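Local coordinates for extracellular solute-binding protein (Bordetella parapertussis, PDB 3PU5) that probably binds a small solute, perhaps a polyamine, outside the cytoplasmic membrane and hands it to a transporter, as relatives of the periplasmic binding protein clan do, at residues Ser111-Pro119 with Gly226-Thr234; Lys143-Val154 with Met184-Phe195. All coordinates share one frame; numbering follows the deposited sequence.

The two contacts lie in the same lobe, with centres 16 Å apart and nearest atoms about 4 Å apart. They do not touch. Contact 1 is antiparallel and pairs strand 111-117 with strand 229-231. Contact 2 is parallel and pairs strand 145-148 with strand 188-192. Along the chain both segments of contact 2 fall between the two segments of contact 1. Strand 209-213 stands between them: it pairs with 111-117 on one side, and its Ile209 shares a backbone hydrogen bond with Phe146 of contact 2. Together they form part of the strand core of one lobe, consistent with the two-lobed fold of periplasmic solute-binding proteins.

Contact 1: Ser111-Pro119 with Gly226-Thr234; sequences SSVGIAYRP and GMVKWVDPT
Ile115 and Val231 face each other as an antiparallel hydrogen-bonded pair, and Tyr117 and Lys229 form the next such pair. Ile115 N gives a straight bond to a lone pair of Val231 O, in the carbonyl plane, at 3.2 Å. The return bond from Val231 N to Ile115 O is shorter, 2.7 Å, and more bent. Tyr117 N and Lys229 O are 3.0 Å apart, and Lys229 N answers to Tyr117 O. Ala116 and Trp230 form the non-hydrogen-bonded pair between them.

On the face of Ile115 and Tyr117, Tyr117 CE1 comes to 3.6 Å from Val231 CG2, and the two side chains cross at about a right angle. The Tyr117 ring also lies against Lys229 CB. Its CG sits between backbone N and carbonyl carbon (chi1 75°), which lays the ring beside the neighbouring strand. Pro119 CD rests 3.1 Å from Met227 O. The selenomethionine Met227 runs alongside Arg118, its CG over one guanidinium face.

On the other face the Trp230 indole reaches Gly114, where NE1 and Gly114 N are two donors 3.3 Å apart. Trp230 NE1 is bonded instead to Gly212 O. Arg118 NH1 makes a salt bridge with Asp120, and NH2 bonds to Leu202 O. Strand 111-117 also pairs with 209-213 and 238-246 in this antiparallel sheet. The four interstrand bonds satisfy backbone polar groups, while the indole packs on Gly114 and bonds to strand 209-213.

Contact 2: Lys143-Val154 with Met184-Phe195; sequences KQVFFNNLSSNV and MKPHIFKFFTAF
Phe192 lies against Asn148 across a parallel strand pair. Its CB starts on the same face of the sheet as Asn148, and a chi1 of 67° turns the ring back over the opposite strand. CG is 4.0 Å from Phe147 O. On one side of the ring, CD2 passes 3.3 Å from Phe147 O and also meets Phe146 CD1. CE2 is near Asn148 N. On the other side, CE1 touches Val154 CG2 at 4.1 Å. Phe192 CZ, the tip, ends 3.5 Å from Asn148 CG. Asn148 CA makes a CH-pi contact over one face of the Phe192 ring, 22° off the normal. The Phe146 and Phe192 rings meet obliquely, with planes at 73°.

Backbone bonds on both the N and the O of Phe192 hold the main chain from which the ring projects. Phe192 N donates to Phe147 O, and Phe192 O accepts from Asn149 N, both at 2.9 Å. Further back, Phe189 N bonds to Val145 O. Near the start of the pair, Lys143 NZ bonds to both Pro186 O and Ile188 O from above their carbonyl planes. At the far end Val154 CG1 sits over the centre of the Phe195 ring.

Helices 156-167 and 174-184 connect the two strands in a beta-alpha-beta crossover. Helix 197-204 packs on Phe146 and Phe192. Helix 305-322 meets Asn149, and its Trp319 stacks edge-to-face with Phe191. Strand 209-213 touches Val145, Phe147 and Asn148.

Contact 1: Ser111-Pro119 with Gly226-Thr234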
loop_
_atom_site.group_PDB
_atom_site.type_symbol
_atom_site.label_atom_id
_atom_site.label_comp_id
_atom_site.label_asym_id
_atom_site.label_seq_id
_atom_site.Cartn_x
_atom_site.Cartn_y
_atom_site.Cartn_z
ATOM N N SER A 111 2.850 -0.466 -2.108
ATOM C CA SER A 111 2.664 -1.765 -2.757
ATOM C C SER A 111 1.461 -1.644 -3.674
ATOM O O SER A 111 0.527 -0.895 -3.368
ATOM C CB SER A 111 2.470 -2.891 -1.733
ATOM O OG SER A 111 1.266 -2.725 -1.012
ATOM N N SER A 112 1.487 -2.359 -4.800
ATOM C CA SER A 112 0.551 -2.096 -5.892
ATOM C C SER A 112 -0.276 -3.305 -6.297
ATOM O O SER A 112 0.274 -4.365 -6.609
ATOM C CB SER A 112 1.309 -1.596 -7.131
ATOM O OG SER A 112 2.077 -0.461 -6.818
ATOM N N VAL A 113 -1.595 -3.135 -6.312
ATOM C CA VAL A 113 -2.478 -4.165 -6.829
ATOM C C VAL A 113 -2.575 -4.057 -8.347
ATOM O O VAL A 113 -2.957 -3.012 -8.890
ATOM C CB VAL A 113 -3.885 -4.095 -6.214
ATOM C CG1 VAL A 113 -4.761 -5.223 -6.777
ATOM C CG2 VAL A 113 -3.799 -4.197 -4.692
ATOM N N GLY A 114 -2.195 -5.137 -9.021
ATOM C CA GLY A 114 -2.350 -5.240 -10.452
ATOM C C GLY A 114 -3.110 -6.521 -10.726
ATOM O O GLY A 114 -3.932 -6.945 -9.909
ATOM N N ILE A 115 -2.823 -7.140 -11.865
ATOM C CA ILE A 115 -3.481 -8.388 -12.245
ATOM C C ILE A 115 -2.455 -9.517 -12.318
ATOM O O ILE A 115 -1.518 -9.461 -13.123
ATOM C CB ILE A 115 -4.181 -8.243 -13.596
ATOM C CG1 ILE A 115 -5.187 -7.087 -13.536
ATOM C CG2 ILE A 115 -4.870 -9.558 -14.000
ATOM C CD1 ILE A 115 -5.348 -6.334 -14.852
ATOM N N ALA A 116 -2.617 -10.525 -11.460
ATOM C CA ALA A 116 -1.709 -11.667 -11.449
ATOM C C ALA A 116 -2.326 -12.855 -12.182
ATOM O O ALA A 116 -3.529 -13.093 -12.081
ATOM C CB ALA A 116 -1.343 -12.042 -10.010
ATOM N N TYR A 117 -1.510 -13.607 -12.914
ATOM C CA TYR A 117 -2.045 -14.688 -13.738
ATOM C C TYR A 117 -1.025 -15.808 -14.020
ATOM O O TYR A 117 0.170 -15.661 -13.766
ATOM C CB TYR A 117 -2.592 -14.126 -15.060
ATOM C CG TYR A 117 -1.502 -13.728 -16.045
ATOM C CD1 TYR A 117 -0.874 -12.487 -15.965
ATOM C CD2 TYR A 117 -1.097 -14.602 -17.047
ATOM C CE1 TYR A 117 0.141 -12.130 -16.861
ATOM C CE2 TYR A 117 -0.089 -14.262 -17.939
ATOM C CZ TYR A 117 0.521 -13.032 -17.844
ATOM O OH TYR A 117 1.507 -12.712 -18.746
ATOM N N ARG A 118 -1.525 -16.925 -14.544
ATOM C CA ARG A 118 -0.693 -18.039 -14.986
ATOM C C ARG A 118 -0.558 -18.003 -16.502
ATOM O O ARG A 118 -1.544 -18.192 -17.216
ATOM C CB ARG A 118 -1.337 -19.365 -14.586
ATOM C CG ARG A 118 -1.153 -19.756 -13.135
ATOM C CD ARG A 118 -1.703 -21.152 -12.896
ATOM N NE ARG A 118 -0.906 -22.182 -13.563
ATOM C CZ ARG A 118 -0.176 -23.092 -12.923
ATOM N NH1 ARG A 118 0.521 -23.992 -13.609
ATOM N NH2 ARG A 118 -0.153 -23.107 -11.594
ATOM N N PRO A 119 0.657 -17.749 -17.009
ATOM C CA PRO A 119 0.820 -17.700 -18.468
ATOM C C PRO A 119 0.378 -18.995 -19.155
ATOM O O PRO A 119 -0.030 -18.958 -20.313
ATOM C CB PRO A 119 2.328 -17.494 -18.648
ATOM C CG PRO A 119 2.766 -16.792 -17.367
ATOM C CD PRO A 119 1.888 -17.373 -16.286
ATOM N N GLY A 226 8.958 -18.240 -13.492
ATOM C CA GLY A 226 8.006 -17.645 -14.416
ATOM C C GLY A 226 6.611 -18.243 -14.469
ATOM O O GLY A 226 5.832 -17.907 -15.359
HETATM N N MSE A 227 6.269 -19.113 -13.522
HETATM C CA MSE A 227 4.973 -19.794 -13.574
HETATM C C MSE A 227 3.807 -18.821 -13.339
HETATM O O MSE A 227 2.676 -19.049 -13.796
HETATM C CB MSE A 227 4.940 -20.923 -12.546
HETATM C CG MSE A 227 3.971 -22.045 -12.846
HETATM SE SE MSE A 227 3.767 -23.198 -11.262
HETATM C CE MSE A 227 5.615 -23.485 -10.814
ATOM N N VAL A 228 4.085 -17.743 -12.611
ATOM C CA VAL A 228 3.098 -16.683 -12.431
ATOM C C VAL A 228 3.707 -15.358 -12.861
ATOM O O VAL A 228 4.927 -15.185 -12.805
ATOM C CB VAL A 228 2.619 -16.573 -10.971
ATOM C CG1 VAL A 228 1.936 -17.853 -10.545
ATOM C CG2 VAL A 228 3.788 -16.245 -10.053
ATOM N N LYS A 229 2.862 -14.437 -13.314
ATOM C CA LYS A 229 3.330 -13.128 -13.729
ATOM C C LYS A 229 2.344 -12.067 -13.267
ATOM O O LYS A 229 1.195 -12.379 -12.922
ATOM C CB LYS A 229 3.523 -13.066 -15.246
ATOM C CG LYS A 229 4.800 -13.740 -15.729
ATOM C CD LYS A 229 5.200 -13.230 -17.102
ATOM C CE LYS A 229 6.563 -13.763 -17.523
ATOM N NZ LYS A 229 6.605 -15.251 -17.557
ATOM N N TRP A 230 2.807 -10.821 -13.261
ATOM C CA TRP A 230 2.023 -9.691 -12.775
ATOM C C TRP A 230 1.857 -8.683 -13.895
ATOM O O TRP A 230 2.805 -8.410 -14.637
ATOM C CB TRP A 230 2.737 -9.024 -11.601
ATOM C CG TRP A 230 1.943 -7.951 -10.902
ATOM C CD1 TRP A 230 0.951 -8.131 -9.987
ATOM C CD2 TRP A 230 2.098 -6.531 -11.051
ATOM N NE1 TRP A 230 0.475 -6.915 -9.553
ATOM C CE2 TRP A 230 1.163 -5.915 -10.194
ATOM C CE3 TRP A 230 2.937 -5.720 -11.831
ATOM C CZ2 TRP A 230 1.040 -4.523 -10.092
ATOM C CZ3 TRP A 230 2.812 -4.336 -11.728
ATOM C CH2 TRP A 230 1.867 -3.754 -10.862
ATOM N N VAL A 231 0.654 -8.135 -14.010
ATOM C CA VAL A 231 0.356 -7.120 -15.009
ATOM C C VAL A 231 0.267 -5.745 -14.372
ATOM O O VAL A 231 -0.449 -5.543 -13.399
ATOM C CB VAL A 231 -0.970 -7.396 -15.748
ATOM C CG1 VAL A 231 -1.237 -6.303 -16.769
ATOM C CG2 VAL A 231 -0.926 -8.761 -16.438
ATOM N N ASP A 232 1.017 -4.810 -14.937
ATOM C CA ASP A 232 0.886 -3.396 -14.636
ATOM C C ASP A 232 -0.223 -2.876 -15.553
ATOM O O ASP A 232 0.008 -2.651 -16.738
ATOM C CB ASP A 232 2.221 -2.709 -14.941
ATOM C CG ASP A 232 2.273 -1.279 -14.461
ATOM O OD1 ASP A 232 1.272 -0.794 -13.892
ATOM O OD2 ASP A 232 3.333 -0.637 -14.648
ATOM N N PRO A 233 -1.450 -2.723 -15.021
ATOM C CA PRO A 233 -2.593 -2.418 -15.896
ATOM C C PRO A 233 -2.457 -1.051 -16.560
ATOM O O PRO A 233 -1.952 -0.123 -15.933
ATOM C CB PRO A 233 -3.790 -2.420 -14.931
ATOM C CG PRO A 233 -3.296 -3.135 -13.682
ATOM C CD PRO A 233 -1.843 -2.781 -13.604
ATOM N N THR A 234 -2.909 -0.917 -17.800
ATOM C CA THR A 234 -2.734 0.355 -18.513
ATOM C C THR A 234 -3.415 1.549 -17.829
ATOM O O THR A 234 -2.940 2.686 -17.953
ATOM C CB THR A 234 -3.146 0.269 -20.013
ATOM O OG1 THR A 234 -4.507 -0.162 -20.126
ATOM C CG2 THR A 234 -2.253 -0.728 -20.762
#

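Contact 2: Lys143-Val154 with Met184-Phe195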
loop_
_atom_site.group_PDB
_atom_site.type_symbol
_atom_site.label_atom_id
_atom_site.label_comp_id
_atom_site.label_asym_id
_atom_site.label_seq_id
_atom_site.Cartn_x
_atom_site.Cartn_y
_atom_site.Cartn_z
ATOM N N LYS A 143 -14.418 -20.486 -14.909
ATOM C CA LYS A 143 -14.706 -20.083 -13.541
ATOM C C LYS A 143 -13.433 -20.126 -12.701
ATOM O O LYS A 143 -13.413 -20.667 -11.598
ATOM C CB LYS A 143 -15.804 -20.965 -12.933
ATOM C CG LYS A 143 -16.478 -20.352 -11.705
ATOM C CD LYS A 143 -17.609 -21.243 -11.202
ATOM C CE LYS A 143 -17.930 -20.940 -9.751
ATOM N NZ LYS A 143 -18.640 -19.645 -9.578
ATOM N N GLN A 144 -12.365 -19.535 -13.223
ATOM C CA GLN A 144 -11.057 -19.643 -12.590
ATOM C C GLN A 144 -10.507 -18.289 -12.164
ATOM O O GLN A 144 -9.298 -18.110 -11.999
ATOM C CB GLN A 144 -10.100 -20.369 -13.528
ATOM C CG GLN A 144 -10.607 -21.781 -13.846
ATOM C CD GLN A 144 -9.928 -22.409 -15.047
ATOM O OE1 GLN A 144 -8.714 -22.323 -15.202
ATOM N NE2 GLN A 144 -10.716 -23.065 -15.895
ATOM N N VAL A 145 -11.422 -17.347 -11.970
ATOM C CA VAL A 145 -11.068 -16.010 -11.524
ATOM C C VAL A 145 -11.256 -15.905 -10.008
ATOM O O VAL A 145 -12.198 -16.479 -9.459
ATOM C CB VAL A 145 -11.924 -14.967 -12.271
ATOM C CG1 VAL A 145 -11.527 -13.563 -11.858
ATOM C CG2 VAL A 145 -11.770 -15.164 -13.794
ATOM N N PHE A 146 -10.324 -15.235 -9.331
ATOM C CA PHE A 146 -10.466 -14.938 -7.903
ATOM C C PHE A 146 -10.514 -13.420 -7.720
ATOM O O PHE A 146 -10.136 -12.687 -8.628
ATOM C CB PHE A 146 -9.360 -15.597 -7.058
ATOM C CG PHE A 146 -7.950 -15.264 -7.506
ATOM C CD1 PHE A 146 -7.343 -14.074 -7.114
ATOM C CD2 PHE A 146 -7.232 -16.144 -8.315
ATOM C CE1 PHE A 146 -6.041 -13.761 -7.532
ATOM C CE2 PHE A 146 -5.936 -15.842 -8.737
ATOM C CZ PHE A 146 -5.337 -14.651 -8.343
ATOM N N PHE A 147 -10.996 -12.946 -6.571
ATOM C CA PHE A 147 -11.138 -11.508 -6.344
ATOM C C PHE A 147 -11.073 -11.185 -4.849
ATOM O O PHE A 147 -11.447 -12.009 -4.027
ATOM C CB PHE A 147 -12.466 -11.000 -6.928
ATOM C CG PHE A 147 -12.561 -9.499 -7.006
ATOM C CD1 PHE A 147 -13.052 -8.767 -5.936
ATOM C CD2 PHE A 147 -12.136 -8.818 -8.149
ATOM C CE1 PHE A 147 -13.120 -7.377 -5.995
ATOM C CE2 PHE A 147 -12.205 -7.424 -8.220
ATOM C CZ PHE A 147 -12.703 -6.705 -7.142
ATOM N N ASN A 148 -10.595 -9.990 -4.505
ATOM C CA ASN A 148 -10.476 -9.568 -3.104
ATOM C C ASN A 148 -11.818 -9.603 -2.363
ATOM O O ASN A 148 -12.796 -9.003 -2.821
ATOM C CB ASN A 148 -9.951 -8.121 -3.009
ATOM C CG ASN A 148 -8.769 -7.839 -3.926
ATOM O OD1 ASN A 148 -7.752 -7.286 -3.486
ATOM N ND2 ASN A 148 -8.909 -8.169 -5.207
ATOM N N ASN A 149 -11.872 -10.273 -1.217
ATOM C CA ASN A 149 -13.066 -10.179 -0.381
ATOM C C ASN A 149 -13.159 -8.805 0.262
ATOM O O ASN A 149 -12.229 -8.392 0.954
ATOM C CB ASN A 149 -13.076 -11.247 0.710
ATOM C CG ASN A 149 -14.380 -11.249 1.495
ATOM O OD1 ASN A 149 -14.384 -11.282 2.719
ATOM N ND2 ASN A 149 -15.490 -11.191 0.782
ATOM N N LEU A 150 -14.269 -8.098 0.041
ATOM C CA LEU A 150 -14.416 -6.738 0.579
ATOM C C LEU A 150 -14.189 -6.656 2.097
ATOM O O LEU A 150 -13.477 -5.775 2.584
ATOM C CB LEU A 150 -15.768 -6.117 0.198
ATOM C CG LEU A 150 -15.887 -4.644 0.608
ATOM C CD1 LEU A 150 -14.684 -3.870 0.098
ATOM C CD2 LEU A 150 -17.183 -3.995 0.134
ATOM N N SER A 151 -14.765 -7.593 2.841
ATOM C CA SER A 151 -14.700 -7.569 4.303
ATOM C C SER A 151 -13.364 -7.982 4.916
ATOM O O SER A 151 -13.248 -8.043 6.138
ATOM C CB SER A 151 -15.782 -8.483 4.886
ATOM O OG SER A 151 -17.052 -8.120 4.383
ATOM N N SER A 152 -12.357 -8.272 4.100
ATOM C CA SER A 152 -11.154 -8.890 4.643
ATOM C C SER A 152 -9.934 -7.973 4.774
ATOM O O SER A 152 -8.843 -8.429 5.110
ATOM C CB SER A 152 -10.801 -10.147 3.846
ATOM O OG SER A 152 -11.802 -11.137 4.013
ATOM N N ASN A 153 -10.123 -6.686 4.522
ATOM C CA ASN A 153 -9.017 -5.736 4.573
ATOM C C ASN A 153 -7.830 -6.183 3.710
ATOM O O ASN A 153 -6.670 -6.172 4.157
ATOM C CB ASN A 153 -8.561 -5.476 6.022
ATOM C CG ASN A 153 -7.528 -4.355 6.114
ATOM O OD1 ASN A 153 -7.800 -3.207 5.742
ATOM N ND2 ASN A 153 -6.329 -4.691 6.596
ATOM N N VAL A 154 -8.132 -6.584 2.476
ATOM C CA VAL A 154 -7.100 -6.950 1.519
ATOM C C VAL A 154 -7.209 -6.075 0.265
ATOM O O VAL A 154 -7.013 -6.544 -0.857
ATOM C CB VAL A 154 -7.131 -8.454 1.180
ATOM C CG1 VAL A 154 -6.546 -9.251 2.326
ATOM C CG2 VAL A 154 -8.549 -8.922 0.878
HETATM N N MSE A 184 -19.059 -10.006 -13.134
HETATM C CA MSE A 184 -17.985 -10.995 -13.085
HETATM C C MSE A 184 -18.318 -12.152 -12.155
HETATM O O MSE A 184 -17.735 -13.237 -12.266
HETATM C CB MSE A 184 -16.683 -10.345 -12.617
HETATM C CG MSE A 184 -16.226 -9.172 -13.467
HETATM SE SE MSE A 184 -14.774 -8.213 -12.545
HETATM C CE MSE A 184 -13.505 -9.671 -12.381
ATOM N N LYS A 185 -19.260 -11.914 -11.246
ATOM C CA LYS A 185 -19.547 -12.845 -10.149
ATOM C C LYS A 185 -19.681 -14.337 -10.530
ATOM O O LYS A 185 -19.192 -15.202 -9.805
ATOM C CB LYS A 185 -20.773 -12.381 -9.343
ATOM C CG LYS A 185 -21.002 -13.195 -8.074
ATOM C CD LYS A 185 -22.135 -12.646 -7.213
ATOM C CE LYS A 185 -23.481 -12.757 -7.912
ATOM N NZ LYS A 185 -24.587 -12.269 -7.032
ATOM N N PRO A 186 -20.350 -14.643 -11.657
ATOM C CA PRO A 186 -20.528 -16.049 -12.047
ATOM C C PRO A 186 -19.218 -16.794 -12.284
ATOM O O PRO A 186 -19.194 -18.026 -12.194
ATOM C CB PRO A 186 -21.295 -15.954 -13.374
ATOM C CG PRO A 186 -21.996 -14.640 -13.313
ATOM C CD PRO A 186 -21.080 -13.726 -12.545
ATOM N N HIS A 187 -18.157 -16.050 -12.593
ATOM C CA HIS A 187 -16.891 -16.628 -13.007
ATOM C C HIS A 187 -15.856 -16.609 -11.903
ATOM O O HIS A 187 -14.739 -17.055 -12.102
ATOM C CB HIS A 187 -16.382 -15.881 -14.223
ATOM C CG HIS A 187 -17.442 -15.669 -15.250
ATOM N ND1 HIS A 187 -18.116 -14.474 -15.390
ATOM C CD2 HIS A 187 -18.004 -16.525 -16.136
ATOM C CE1 HIS A 187 -19.027 -14.594 -16.340
ATOM N NE2 HIS A 187 -18.971 -15.827 -16.815
ATOM N N ILE A 188 -16.248 -16.101 -10.738
ATOM C CA ILE A 188 -15.361 -16.024 -9.583
ATOM C C ILE A 188 -15.581 -17.217 -8.659
ATOM O O ILE A 188 -16.694 -17.447 -8.182
ATOM C CB ILE A 188 -15.557 -14.688 -8.820
ATOM C CG1 ILE A 188 -15.022 -13.536 -9.670
ATOM C CG2 ILE A 188 -14.845 -14.718 -7.459
ATOM C CD1 ILE A 188 -15.533 -12.161 -9.264
ATOM N N PHE A 189 -14.525 -17.992 -8.433
ATOM C CA PHE A 189 -14.634 -19.185 -7.610
ATOM C C PHE A 189 -14.245 -18.914 -6.148
ATOM O O PHE A 189 -14.538 -19.717 -5.258
ATOM C CB PHE A 189 -13.785 -20.332 -8.188
ATOM C CG PHE A 189 -12.306 -20.155 -7.996
ATOM C CD1 PHE A 189 -11.554 -19.464 -8.928
ATOM C CD2 PHE A 189 -11.664 -20.689 -6.890
ATOM C CE1 PHE A 189 -10.198 -19.298 -8.760
ATOM C CE2 PHE A 189 -10.302 -20.527 -6.717
ATOM C CZ PHE A 189 -9.566 -19.828 -7.655
ATOM N N LYS A 190 -13.588 -17.783 -5.898
ATOM C CA LYS A 190 -13.123 -17.488 -4.549
ATOM C C LYS A 190 -12.946 -15.995 -4.324
ATOM O O LYS A 190 -12.299 -15.304 -5.117
ATOM C CB LYS A 190 -11.810 -18.224 -4.271
ATOM C CG LYS A 190 -11.194 -17.929 -2.909
ATOM C CD LYS A 190 -12.069 -18.454 -1.774
ATOM C CE LYS A 190 -11.279 -18.517 -0.478
ATOM N NZ LYS A 190 -12.142 -18.790 0.715
ATOM N N PHE A 191 -13.551 -15.503 -3.250
ATOM C CA PHE A 191 -13.274 -14.166 -2.763
ATOM C C PHE A 191 -12.272 -14.329 -1.630
ATOM O O PHE A 191 -12.621 -14.776 -0.534
ATOM C CB PHE A 191 -14.558 -13.484 -2.291
ATOM C CG PHE A 191 -15.465 -13.070 -3.417
ATOM C CD1 PHE A 191 -16.566 -13.840 -3.763
ATOM C CD2 PHE A 191 -15.208 -11.913 -4.144
ATOM C CE1 PHE A 191 -17.402 -13.457 -4.813
ATOM C CE2 PHE A 191 -16.029 -11.530 -5.182
ATOM C CZ PHE A 191 -17.132 -12.301 -5.521
ATOM N N PHE A 192 -11.019 -13.988 -1.902
ATOM C CA PHE A 192 -9.939 -14.351 -1.001
ATOM C C PHE A 192 -9.808 -13.401 0.184
ATOM O O PHE A 192 -10.198 -12.239 0.111
ATOM C CB PHE A 192 -8.610 -14.501 -1.758
ATOM C CG PHE A 192 -8.077 -13.213 -2.333
ATOM C CD1 PHE A 192 -7.313 -12.361 -1.559
ATOM C CD2 PHE A 192 -8.312 -12.876 -3.663
ATOM C CE1 PHE A 192 -6.806 -11.177 -2.091
ATOM C CE2 PHE A 192 -7.811 -11.707 -4.196
ATOM C CZ PHE A 192 -7.058 -10.854 -3.412
ATOM N N THR A 193 -9.241 -13.911 1.271
ATOM C CA THR A 193 -9.267 -13.210 2.540
ATOM C C THR A 193 -7.877 -12.889 3.092
ATOM O O THR A 193 -7.764 -12.299 4.157
ATOM C CB THR A 193 -10.014 -14.038 3.603
ATOM O OG1 THR A 193 -9.360 -15.300 3.752
ATOM C CG2 THR A 193 -11.461 -14.269 3.204
ATOM N N ALA A 194 -6.820 -13.285 2.390
ATOM C CA ALA A 194 -5.468 -12.962 2.847
ATOM C C ALA A 194 -4.558 -12.491 1.709
ATOM O O ALA A 194 -4.750 -12.867 0.550
ATOM C CB ALA A 194 -4.848 -14.146 3.566
ATOM N N PHE A 195 -3.565 -11.674 2.052
ATOM C CA PHE A 195 -2.620 -11.118 1.075
ATOM C C PHE A 195 -1.861 -12.171 0.260
ATOM O O PHE A 195 -1.531 -11.949 -0.905
ATOM C CB PHE A 195 -1.630 -10.194 1.781
ATOM C CG PHE A 195 -2.228 -8.883 2.199
ATOM C CD1 PHE A 195 -2.705 -7.989 1.249
ATOM C CD2 PHE A 195 -2.316 -8.541 3.539
ATOM C CE1 PHE A 195 -3.258 -6.778 1.633
ATOM C CE2 PHE A 195 -2.869 -7.329 3.929
ATOM C CZ PHE A 195 -3.337 -6.448 2.976
#